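Local atomic coordinates of uncharacterized protein (Peptoclostridium difficile 630, PDB entry 4YCS), a protein that is of unknown function but, as a putative lipoprotein related to PnrA-like substrate-binding proteins of ABC transporters, probably binds a small solute outside the membrane. Residues S9-L14 / D42-E47; S57-C62 / K85-Q90. All coordinates share one frame; numbering follows the deposited sequence.

Contact 1 (S9-L14 / D42-E47); sequences SVSMIL and DTNKVE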
ATOM      1  N   SER A   9     -11.263  -4.492  -4.185  1.00 30.88           N
ATOM      2  CA  SER A   9     -10.706  -4.658  -2.851  1.00 30.01           C
ATOM      3  C   SER A   9      -9.275  -4.074  -2.802  1.00 28.45           C
ATOM      4  O   SER A   9      -8.543  -4.158  -3.785  1.00 27.61           O
ATOM      5  CB  SER A   9     -10.709  -6.126  -2.392  1.00 32.15           C
ATOM      6  OG  SER A   9      -9.983  -6.922  -3.314  1.00 36.68           O
ATOM      7  N   VAL A  10      -8.937  -3.522  -1.636  1.00 26.08           N
ATOM      8  CA  VAL A  10      -7.625  -2.875  -1.365  1.00 26.25           C
ATOM      9  C   VAL A  10      -7.099  -3.408  -0.047  1.00 26.66           C
ATOM     10  O   VAL A  10      -7.831  -3.520   0.933  1.00 27.26           O
ATOM     11  CB  VAL A  10      -7.785  -1.332  -1.308  1.00 28.62           C
ATOM     12  CG1 VAL A  10      -6.456  -0.647  -1.008  1.00 30.11           C
ATOM     13  CG2 VAL A  10      -8.313  -0.822  -2.612  1.00 30.40           C
ATOM     14  N   SER A  11      -5.837  -3.792  -0.009  1.00 25.77           N
ATOM     15  CA  SER A  11      -5.198  -4.226   1.221  1.00 26.91           C
ATOM     16  C   SER A  11      -4.038  -3.284   1.520  1.00 26.78           C
ATOM     17  O   SER A  11      -3.346  -2.865   0.607  1.00 28.26           O
ATOM     18  CB  SER A  11      -4.636  -5.638   1.074  1.00 28.23           C
ATOM     19  OG  SER A  11      -4.086  -6.034   2.327  1.00 32.68           O
HETATM   20  N   MSE A  12      -3.852  -2.961   2.788  1.00 25.10           N
HETATM   21  CA  MSE A  12      -2.799  -2.084   3.241  1.00 27.75           C
HETATM   22  C   MSE A  12      -1.944  -2.818   4.251  1.00 28.95           C
HETATM   23  O   MSE A  12      -2.472  -3.404   5.187  1.00 30.97           O
HETATM   24  CB  MSE A  12      -3.409  -0.814   3.864  1.00 28.52           C
HETATM   25  CG  MSE A  12      -2.371   0.188   4.308  1.00 32.25           C
HETATM   26 SE   MSE A  12      -3.195   1.905   4.840  0.83 39.71          SE
HETATM   27  CE  MSE A  12      -3.347   2.804   3.105  1.00 37.70           C
ATOM     28  N   ILE A  13      -0.638  -2.814   4.033  1.00 30.01           N
ATOM     29  CA  ILE A  13       0.341  -3.449   4.946  1.00 31.55           C
ATOM     30  C   ILE A  13       1.187  -2.307   5.590  1.00 32.67           C
ATOM     31  O   ILE A  13       1.711  -1.441   4.902  1.00 32.62           O
ATOM     32  CB  ILE A  13       1.181  -4.560   4.264  1.00 33.19           C
ATOM     33  CG1 ILE A  13       2.186  -5.165   5.242  1.00 36.08           C
ATOM     34  CG2 ILE A  13       1.924  -4.054   3.051  1.00 33.63           C
ATOM     35  CD1 ILE A  13       2.757  -6.484   4.782  1.00 38.14           C
ATOM     36  N   LEU A  14       1.255  -2.308   6.910  1.00 34.35           N
ATOM     37  CA  LEU A  14       1.960  -1.267   7.680  1.00 37.01           C
ATOM     38  C   LEU A  14       3.084  -1.793   8.582  1.00 38.57           C
ATOM     39  O   LEU A  14       3.007  -2.871   9.134  1.00 38.58           O
ATOM     40  CB  LEU A  14       0.968  -0.519   8.554  1.00 39.04           C
ATOM     41  CG  LEU A  14      -0.226   0.018   7.772  1.00 41.27           C
ATOM     42  CD1 LEU A  14      -1.432  -0.856   8.044  1.00 43.54           C
ATOM     43  CD2 LEU A  14      -0.519   1.463   8.117  1.00 41.51           C
ATOM     44  N   ASP A  42     -13.962  -3.110  -0.695  1.00 29.58           N
ATOM     45  CA  ASP A  42     -13.608  -3.827   0.525  1.00 30.24           C
ATOM     46  C   ASP A  42     -12.219  -3.422   0.973  1.00 28.72           C
ATOM     47  O   ASP A  42     -11.379  -3.218   0.109  1.00 26.74           O
ATOM     48  CB  ASP A  42     -13.611  -5.334   0.265  1.00 31.00           C
ATOM     49  CG  ASP A  42     -15.037  -5.891   0.117  1.00 35.13           C
ATOM     50  OD1 ASP A  42     -15.980  -5.077   0.172  1.00 36.88           O
ATOM     51  OD2 ASP A  42     -15.184  -7.140  -0.034  1.00 34.74           O
ATOM     52  N   THR A  43     -11.938  -3.403   2.273  1.00 27.20           N
ATOM     53  CA  THR A  43     -10.577  -3.132   2.738  1.00 28.46           C
ATOM     54  C   THR A  43     -10.091  -4.177   3.711  1.00 28.77           C
ATOM     55  O   THR A  43     -10.897  -4.875   4.368  1.00 27.31           O
ATOM     56  CB  THR A  43     -10.472  -1.715   3.408  1.00 32.16           C
ATOM     57  OG1 THR A  43     -11.262  -1.665   4.586  1.00 35.10           O
ATOM     58  CG2 THR A  43     -10.960  -0.646   2.407  1.00 32.10           C
ATOM     59  N   ASN A  44      -8.766  -4.245   3.820  1.00 26.12           N
ATOM     60  CA  ASN A  44      -8.091  -5.148   4.700  1.00 29.75           C
ATOM     61  C   ASN A  44      -6.778  -4.475   5.130  1.00 31.84           C
ATOM     62  O   ASN A  44      -6.207  -3.673   4.359  1.00 31.01           O
ATOM     63  CB  ASN A  44      -7.867  -6.451   3.906  1.00 31.01           C
ATOM     64  CG  ASN A  44      -6.977  -7.452   4.602  1.00 35.22           C
ATOM     65  OD1 ASN A  44      -5.764  -7.568   4.298  1.00 34.55           O
ATOM     66  ND2 ASN A  44      -7.566  -8.223   5.500  1.00 33.88           N
ATOM     67  N   LYS A  45      -6.317  -4.743   6.330  1.00 33.56           N
ATOM     68  CA  LYS A  45      -4.993  -4.302   6.740  1.00 37.18           C
ATOM     69  C   LYS A  45      -4.184  -5.398   7.379  1.00 37.44           C
ATOM     70  O   LYS A  45      -4.730  -6.296   8.003  1.00 38.13           O
ATOM     71  CB  LYS A  45      -5.087  -3.113   7.677  1.00 44.18           C
ATOM     72  CG  LYS A  45      -5.370  -3.468   9.132  1.00 49.70           C
ATOM     73  CD  LYS A  45      -4.948  -2.307  10.028  1.00 55.62           C
ATOM     74  CE  LYS A  45      -5.674  -2.332  11.356  1.00 58.02           C
ATOM     75  NZ  LYS A  45      -5.468  -1.037  12.042  1.00 63.69           N
ATOM     76  N   VAL A  46      -2.878  -5.328   7.182  1.00 35.44           N
ATOM     77  CA  VAL A  46      -1.907  -6.206   7.807  1.00 39.12           C
ATOM     78  C   VAL A  46      -0.884  -5.312   8.510  1.00 40.50           C
ATOM     79  O   VAL A  46      -0.462  -4.317   7.935  1.00 37.75           O
ATOM     80  CB  VAL A  46      -1.225  -7.112   6.749  1.00 38.94           C
ATOM     81  CG1 VAL A  46      -0.139  -8.011   7.354  1.00 41.32           C
ATOM     82  CG2 VAL A  46      -2.289  -7.960   6.093  1.00 40.23           C
ATOM     83  N   GLU A  47      -0.566  -5.631   9.763  1.00 42.93           N
ATOM     84  CA  GLU A  47       0.432  -4.885  10.556  1.00 49.52           C
ATOM     85  C   GLU A  47       1.567  -5.805  11.012  1.00 51.55           C
ATOM     86  O   GLU A  47       1.334  -6.929  11.434  1.00 49.64           O
ATOM     87  CB  GLU A  47      -0.231  -4.279  11.766  1.00 52.23           C
ATOM     88  CG  GLU A  47      -1.154  -3.135  11.428  1.00 56.71           C
ATOM     89  CD  GLU A  47      -2.011  -2.740  12.605  1.00 68.18           C
ATOM     90  OE1 GLU A  47      -2.962  -3.484  12.912  1.00 76.44           O
ATOM     91  OE2 GLU A  47      -1.741  -1.694  13.219  1.00 72.98           O
TER
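S11 and N44 face each other on neighbouring parallel strands and join by their side chains. S11 OG gives its proton to N44 OD1 at 3.0 Å, in the plane of the amide and on a lone pair of that oxygen. Both side chains have their first torsion anti to the backbone N (chi1 -177° for S11 and 171° for N44), which swings hydroxyl and amide the same way along the sheet and lets them meet. Two residues on, I13 and V46 lie side by side and point in the same direction, touching through I13 CD1 and V46 CG1 at 4.2 Å. On the face shared by V10, M12 and L14, the L14 branch CD1 leans over the neighbouring strand, 3.6 Å from V46 O and 4.1 Å from E47 CG, so that the aliphatic part of the glutamate runs alongside the leucine.

Beneath these pairs runs a parallel ladder in which V10 and M12 bond across through both N and O, and L14 through its N. Its tightest rungs are V46 N to M12 O and L14 N to V46 O, both 2.8 Å, whereas N44 N to V10 O is weak. The two strands and helix 22-38 form a beta-alpha-beta unit. That helix packs on V10, M12 and L14, helix 54-62 lies against S11 and I13, and strand 68-72 continues the sheet beyond 9-14, leaving 41-48 outermost within the chain.

Contact 2 (S57-C62 / K85-Q90); sequences SIDILC and KKYPKQ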
ATOM      1  N   SER A  57       4.528 -11.852   3.546  1.00 34.57           N
ATOM      2  CA  SER A  57       3.219 -11.259   3.754  1.00 34.24           C
ATOM      3  C   SER A  57       2.664 -10.598   2.481  1.00 32.63           C
ATOM      4  O   SER A  57       1.450 -10.680   2.228  1.00 32.88           O
ATOM      5  CB  SER A  57       3.285 -10.291   4.927  1.00 36.62           C
ATOM      6  OG  SER A  57       3.357 -11.034   6.165  1.00 37.10           O
ATOM      7  N   ILE A  58       3.526  -9.925   1.710  1.00 30.26           N
ATOM      8  CA  ILE A  58       3.111  -9.302   0.468  1.00 29.35           C
ATOM      9  C   ILE A  58       2.772 -10.358  -0.579  1.00 31.06           C
ATOM     10  O   ILE A  58       1.758 -10.252  -1.339  1.00 28.44           O
ATOM     11  CB  ILE A  58       4.144  -8.285  -0.054  1.00 30.01           C
ATOM     12  CG1 ILE A  58       4.320  -7.138   0.931  1.00 32.09           C
ATOM     13  CG2 ILE A  58       3.676  -7.717  -1.383  1.00 30.29           C
ATOM     14  CD1 ILE A  58       5.568  -6.287   0.693  1.00 34.73           C
ATOM     15  N   ASP A  59       3.557 -11.428  -0.580  1.00 29.35           N
ATOM     16  CA  ASP A  59       3.301 -12.549  -1.467  1.00 31.72           C
ATOM     17  C   ASP A  59       1.936 -13.201  -1.202  1.00 31.04           C
ATOM     18  O   ASP A  59       1.189 -13.521  -2.136  1.00 27.44           O
ATOM     19  CB  ASP A  59       4.434 -13.574  -1.350  1.00 36.11           C
ATOM     20  CG  ASP A  59       4.249 -14.703  -2.320  1.00 42.84           C
ATOM     21  OD1 ASP A  59       4.884 -14.652  -3.377  1.00 48.95           O
ATOM     22  OD2 ASP A  59       3.440 -15.602  -2.023  1.00 50.24           O
ATOM     23  N   ILE A  60       1.597 -13.379   0.077  1.00 30.96           N
ATOM     24  CA  ILE A  60       0.270 -13.858   0.424  1.00 29.66           C
ATOM     25  C   ILE A  60      -0.821 -12.933  -0.104  1.00 26.59           C
ATOM     26  O   ILE A  60      -1.828 -13.418  -0.614  1.00 29.81           O
ATOM     27  CB  ILE A  60       0.121 -14.029   1.945  1.00 33.52           C
ATOM     28  CG1 ILE A  60       0.981 -15.224   2.463  1.00 37.27           C
ATOM     29  CG2 ILE A  60      -1.339 -14.231   2.306  1.00 32.54           C
ATOM     30  CD1 ILE A  60       1.183 -15.195   3.988  1.00 40.67           C
ATOM     31  N   LEU A  61      -0.664 -11.613   0.042  1.00 26.72           N
ATOM     32  CA  LEU A  61      -1.658 -10.642  -0.453  1.00 24.31           C
ATOM     33  C   LEU A  61      -1.821 -10.718  -1.960  1.00 23.85           C
ATOM     34  O   LEU A  61      -2.946 -10.528  -2.478  1.00 22.99           O
ATOM     35  CB  LEU A  61      -1.305  -9.207  -0.019  1.00 26.73           C
ATOM     36  CG  LEU A  61      -1.282  -8.912   1.488  1.00 27.55           C
ATOM     37  CD1 LEU A  61      -0.888  -7.483   1.759  1.00 29.04           C
ATOM     38  CD2 LEU A  61      -2.605  -9.226   2.146  1.00 28.33           C
ATOM     39  N   CYS A  62      -0.730 -11.033  -2.674  1.00 22.85           N
ATOM     40  CA  CYS A  62      -0.785 -11.212  -4.132  1.00 24.83           C
ATOM     41  C   CYS A  62      -1.585 -12.440  -4.550  1.00 25.69           C
ATOM     42  O   CYS A  62      -1.970 -12.561  -5.707  1.00 26.17           O
ATOM     43  CB  CYS A  62       0.622 -11.297  -4.698  1.00 25.84           C
ATOM     44  SG  CYS A  62       1.556  -9.785  -4.571  1.00 29.13           S
ATOM     45  N   LYS A  85       7.965  -8.138  -8.945  1.00 40.95           N
ATOM     46  CA  LYS A  85       8.511  -8.833 -10.112  1.00 45.27           C
ATOM     47  C   LYS A  85       7.796 -10.150 -10.378  1.00 43.06           C
ATOM     48  O   LYS A  85       7.713 -10.557 -11.550  1.00 43.09           O
ATOM     49  CB  LYS A  85       9.998  -9.151  -9.904  1.00 52.25           C
ATOM     50  CG  LYS A  85      10.925  -7.953  -9.954  1.00 59.78           C
ATOM     51  CD  LYS A  85      12.378  -8.450  -9.971  1.00 69.65           C
ATOM     52  CE  LYS A  85      13.366  -7.392  -9.500  1.00 75.66           C
ATOM     53  NZ  LYS A  85      13.720  -6.471 -10.614  1.00 82.15           N
ATOM     54  N   LYS A  86       7.288 -10.812  -9.317  1.00 38.60           N
ATOM     55  CA  LYS A  86       6.693 -12.158  -9.448  1.00 39.11           C
ATOM     56  C   LYS A  86       5.200 -12.085  -9.824  1.00 36.30           C
ATOM     57  O   LYS A  86       4.584 -13.105 -10.183  1.00 34.09           O
ATOM     58  CB  LYS A  86       6.862 -12.970  -8.146  1.00 41.40           C
ATOM     59  CG  LYS A  86       8.295 -13.168  -7.663  1.00 49.30           C
ATOM     60  CD  LYS A  86       8.401 -14.118  -6.456  1.00 55.53           C
ATOM     61  CE  LYS A  86       7.762 -13.547  -5.191  1.00 65.78           C
ATOM     62  NZ  LYS A  86       8.217 -14.133  -3.881  1.00 75.63           N
ATOM     63  N   TYR A  87       4.607 -10.884  -9.744  1.00 33.87           N
ATOM     64  CA  TYR A  87       3.190 -10.715 -10.040  1.00 31.40           C
ATOM     65  C   TYR A  87       2.987  -9.470 -10.907  1.00 34.54           C
ATOM     66  O   TYR A  87       2.554  -8.422 -10.396  1.00 31.91           O
ATOM     67  CB  TYR A  87       2.378 -10.645  -8.711  1.00 29.03           C
ATOM     68  CG  TYR A  87       2.507 -11.855  -7.861  1.00 28.49           C
ATOM     69  CD1 TYR A  87       1.744 -12.964  -8.098  1.00 29.47           C
ATOM     70  CD2 TYR A  87       3.465 -11.934  -6.857  1.00 31.18           C
ATOM     71  CE1 TYR A  87       1.902 -14.132  -7.358  1.00 29.79           C
ATOM     72  CE2 TYR A  87       3.607 -13.083  -6.064  1.00 30.03           C
ATOM     73  CZ  TYR A  87       2.817 -14.183  -6.340  1.00 32.56           C
ATOM     74  OH  TYR A  87       2.892 -15.317  -5.600  1.00 29.42           O
ATOM     75  N   PRO A  88       3.349  -9.564 -12.200  1.00 35.28           N
ATOM     76  CA  PRO A  88       3.395  -8.372 -13.040  1.00 37.89           C
ATOM     77  C   PRO A  88       2.103  -7.611 -13.227  1.00 37.05           C
ATOM     78  O   PRO A  88       2.177  -6.415 -13.446  1.00 40.70           O
ATOM     79  CB  PRO A  88       3.857  -8.919 -14.404  1.00 41.02           C
ATOM     80  CG  PRO A  88       4.513 -10.214 -14.115  1.00 40.38           C
ATOM     81  CD  PRO A  88       3.834 -10.761 -12.918  1.00 36.16           C
ATOM     82  N   LYS A  89       0.947  -8.291 -13.203  1.00 37.64           N
ATOM     83  CA  LYS A  89      -0.370  -7.636 -13.317  1.00 37.72           C
ATOM     84  C   LYS A  89      -0.877  -7.083 -11.962  1.00 32.91           C
ATOM     85  O   LYS A  89      -1.888  -6.411 -11.907  1.00 29.27           O
ATOM     86  CB  LYS A  89      -1.450  -8.573 -13.905  1.00 41.37           C
ATOM     87  CG  LYS A  89      -1.586  -8.571 -15.414  1.00 48.36           C
ATOM     88  CD  LYS A  89      -2.044  -7.239 -15.968  1.00 54.09           C
ATOM     89  CE  LYS A  89      -3.442  -7.305 -16.527  1.00 57.66           C
ATOM     90  NZ  LYS A  89      -3.649  -6.205 -17.504  1.00 66.64           N
ATOM     91  N   GLN A  90      -0.202  -7.392 -10.867  1.00 30.06           N
ATOM     92  CA  GLN A  90      -0.665  -6.907  -9.552  1.00 27.76           C
ATOM     93  C   GLN A  90      -0.256  -5.440  -9.399  1.00 30.48           C
ATOM     94  O   GLN A  90       0.900  -5.083  -9.639  1.00 31.65           O
ATOM     95  CB  GLN A  90      -0.069  -7.692  -8.430  1.00 27.68           C
ATOM     96  CG  GLN A  90      -0.445  -7.199  -7.030  1.00 28.35           C
ATOM     97  CD  GLN A  90      -1.914  -7.302  -6.743  1.00 27.77           C
ATOM     98  OE1 GLN A  90      -2.537  -8.358  -6.866  1.00 26.07           O
ATOM     99  NE2 GLN A  90      -2.496  -6.184  -6.370  1.00 26.86           N
TER
HETATM  100  O   HOH W   1      -3.864  -9.794  -4.879  1.00 23.40           O
HETATM  101  O   HOH W   2      -1.558 -10.743  -7.666  1.00 24.57           O
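Helix 54-62 is tied to the loop that leads from helix 77-84 into strand 91-95, and an aromatic ring lies at the middle of the joint. C62 CB sits 3.5 Å above the plane of the Y87 ring and over its centre, a CH-pi contact with the carbon only 11° off the ring normal. The sulfur follows obliquely: C62 SG is 4.3 Å from the ring centroid, adding a Cys sulfur-aromatic contact. At the ring's edge, Y87 OH donates to D59 OD1 over 3.1 Å, reaching that oxygen from above the carboxylate plane. D59 can stretch this far because its CG stands anti to the backbone N (chi1 -176°), and its side chain crosses that of Y87 at about a right angle, with carboxylate and ring planes 67° apart. The same OD1 receives K86 NZ in a salt bridge of 3.4 Å, weak as a hydrogen bond, while the strongest polar partner of the tyrosine hydroxyl is N63 ND2.

Y87 also starts the type I beta turn that ends at Q90, closed by Q90 N to Y87 O, and this reversal of the chain brings the glutamine back toward C62. There Q90 CG lies 4.1 Å from C62 SG. Two waters bridge Q90 OE1 to the helix, one reaching L61 O and the other donating to C62 O at 2.7 Å; they connect the L61 and C62 carbonyls to the loop, while Q90 NE2 binds Y66 O.

Contacts 1 and 2 follow one another along the chain, for helix 54-62 of contact 2 is the next element after strand 41-48 of contact 1, and their centres stand 14 Å apart. The helix serves both: its inner side rests on the sheet, where L61 CD2 comes within 3.5 Å of S11 OG and 4.2 Å of V46 CG2, and S57 CB lies 3.8 Å from I13 CD1. D59 and C62 meanwhile meet the 85-90 loop. Contact 1 thus belongs to the partly buried sheet and contact 2 to the surface, an example of how one helix of an alpha/beta fold packs on the sheet with one side and meets a surface loop with another. Neither contact includes a bound ligand.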